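Side-chain contact in cell division control protein 73 (Saccharomyces cerevisiae, PDB 3V46), which acts in the PAF1 complex in transcription elongation and histone modification, this Ras-like, non-GTP-binding C-terminal domain promoting association of the complex with chromatin: residues N135-E140 against V153-H158. Residues are numbered along the deposited sequence; the frame is centred on the assembly and turned at random.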
# COMPACT_ATOMS: atom_id res chain seq x y z
N ASN A 135 10.66 5.75 8.00
CA ASN A 135 9.91 6.85 7.42
C ASN A 135 8.69 6.32 6.69
O ASN A 135 8.58 6.45 5.47
CB ASN A 135 10.80 7.60 6.44
CG ASN A 135 10.13 8.84 5.86
OD1 ASN A 135 9.40 9.55 6.56
ND2 ASN A 135 10.39 9.11 4.59
N VAL A 136 7.79 5.70 7.45
CA VAL A 136 6.52 5.22 6.93
C VAL A 136 5.37 5.81 7.74
O VAL A 136 5.52 6.14 8.93
CB VAL A 136 6.43 3.66 6.92
CG1 VAL A 136 7.57 3.05 6.11
CG2 VAL A 136 6.38 3.09 8.33
N GLU A 137 4.22 5.95 7.10
CA GLU A 137 3.05 6.46 7.78
C GLU A 137 2.35 5.31 8.48
O GLU A 137 2.03 4.31 7.86
CB GLU A 137 2.13 7.13 6.76
CG GLU A 137 0.88 7.70 7.34
CD GLU A 137 0.20 8.67 6.39
OE1 GLU A 137 -1.01 8.84 6.53
OE2 GLU A 137 0.87 9.24 5.51
N LYS A 138 2.17 5.43 9.79
CA LYS A 138 1.48 4.42 10.57
C LYS A 138 -0.00 4.76 10.64
O LYS A 138 -0.38 5.86 11.06
CB LYS A 138 2.05 4.35 11.99
CG LYS A 138 3.49 3.86 12.09
CD LYS A 138 4.51 4.96 11.83
CE LYS A 138 5.93 4.40 11.86
NZ LYS A 138 6.96 5.38 11.44
N VAL A 139 -0.85 3.81 10.25
CA VAL A 139 -2.28 4.04 10.16
C VAL A 139 -3.02 2.98 10.99
O VAL A 139 -2.80 1.78 10.81
CB VAL A 139 -2.75 3.97 8.69
CG1 VAL A 139 -4.24 4.25 8.59
CG2 VAL A 139 -1.96 4.96 7.85
N GLU A 140 -3.88 3.44 11.90
CA GLU A 140 -4.61 2.55 12.79
C GLU A 140 -6.03 2.27 12.31
O GLU A 140 -6.71 3.16 11.79
CB GLU A 140 -4.67 3.13 14.21
CG GLU A 140 -3.35 3.03 14.96
CD GLU A 140 -3.42 3.55 16.39
OE1 GLU A 140 -2.35 3.76 16.99
OE2 GLU A 140 -4.53 3.75 16.92
N VAL A 153 -10.08 5.61 4.92
CA VAL A 153 -9.89 5.40 3.49
C VAL A 153 -9.81 6.72 2.73
O VAL A 153 -8.99 6.86 1.83
CB VAL A 153 -10.97 4.46 2.92
CG1 VAL A 153 -10.86 4.36 1.42
CG2 VAL A 153 -10.83 3.08 3.57
N ARG A 154 -10.64 7.69 3.10
CA ARG A 154 -10.60 9.00 2.46
C ARG A 154 -9.22 9.60 2.69
O ARG A 154 -8.60 10.15 1.78
CB ARG A 154 -11.69 9.92 3.02
CG ARG A 154 -11.63 11.32 2.46
CD ARG A 154 -12.71 12.23 3.07
NE ARG A 154 -14.06 11.75 2.79
CZ ARG A 154 -14.89 11.23 3.70
NH1 ARG A 154 -14.52 11.13 4.97
NH2 ARG A 154 -16.10 10.83 3.33
N TYR A 155 -8.74 9.48 3.92
CA TYR A 155 -7.43 10.02 4.25
C TYR A 155 -6.33 9.29 3.50
O TYR A 155 -5.36 9.90 3.04
CB TYR A 155 -7.17 9.93 5.75
CG TYR A 155 -5.76 10.33 6.06
CD1 TYR A 155 -5.38 11.66 6.10
CD2 TYR A 155 -4.79 9.37 6.25
CE1 TYR A 155 -4.07 12.01 6.35
CE2 TYR A 155 -3.49 9.71 6.50
CZ TYR A 155 -3.13 11.03 6.55
OH TYR A 155 -1.82 11.38 6.79
N PHE A 156 -6.46 7.98 3.35
CA PHE A 156 -5.45 7.24 2.62
C PHE A 156 -5.38 7.73 1.19
O PHE A 156 -4.29 7.99 0.67
CB PHE A 156 -5.72 5.74 2.61
CG PHE A 156 -4.81 5.01 1.68
CD1 PHE A 156 -3.53 4.67 2.09
CD2 PHE A 156 -5.19 4.73 0.37
CE1 PHE A 156 -2.66 4.04 1.25
CE2 PHE A 156 -4.31 4.08 -0.49
CZ PHE A 156 -3.04 3.73 -0.04
N TRP A 157 -6.52 7.85 0.53
CA TRP A 157 -6.51 8.29 -0.85
C TRP A 157 -5.96 9.71 -0.99
O TRP A 157 -5.28 10.00 -1.97
CB TRP A 157 -7.90 8.20 -1.48
CG TRP A 157 -8.31 6.82 -1.90
CD1 TRP A 157 -9.39 6.12 -1.46
CD2 TRP A 157 -7.66 5.99 -2.87
NE1 TRP A 157 -9.47 4.91 -2.10
CE2 TRP A 157 -8.42 4.81 -2.98
CE3 TRP A 157 -6.53 6.14 -3.68
CZ2 TRP A 157 -8.08 3.77 -3.85
CZ3 TRP A 157 -6.20 5.11 -4.55
CH2 TRP A 157 -6.97 3.95 -4.63
N HIS A 158 -6.27 10.58 -0.03
CA HIS A 158 -5.74 11.94 -0.03
C HIS A 158 -4.21 11.91 0.11
O HIS A 158 -3.51 12.64 -0.59
CB HIS A 158 -6.39 12.76 1.10
CG HIS A 158 -5.71 14.06 1.40
ND1 HIS A 158 -6.05 15.24 0.77
CD2 HIS A 158 -4.73 14.37 2.28
CE1 HIS A 158 -5.30 16.22 1.24
NE2 HIS A 158 -4.50 15.72 2.16
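Glu137 and Tyr155 reach for each other from opposite directions, showing how a polar pair at the surface can bridge an edge strand and a helix above a hydrophobic layer. Tyr155 OH appears to donate to Glu137 OE1 at 2.7 Å, but OE1 sits too close to the ring edge in the model, so the bond is doubtful in detail. As modelled, OE1 lies near the ring plane, and the carboxylate is turned 53° from it. Glu137 gets there by extension: CG lies anti to the backbone N (chi1 180°) and the chain runs on outstretched to the carboxylate. Its other oxygen, OE2, makes a salt bridge with Lys116 NZ and a weak hydrogen bond with Ser159 OG, so Lys116, and more weakly Ser159, probably help to fix the carboxylate's rotation. Replacing Glu137 with an alanine would probably cost Lys116 this charge partner and Tyr155 OH its likely acceptor, leaving the phenol with less to hold its position. Farther in, Val139 and Phe156 both pack on Phe120. Strand 136-141 is an outermost strand of the Ras-like sheet, hydrogen-bonded alongside parallel strand 116-122, and helix 149-166 lies against the sheet beside helix 32-38.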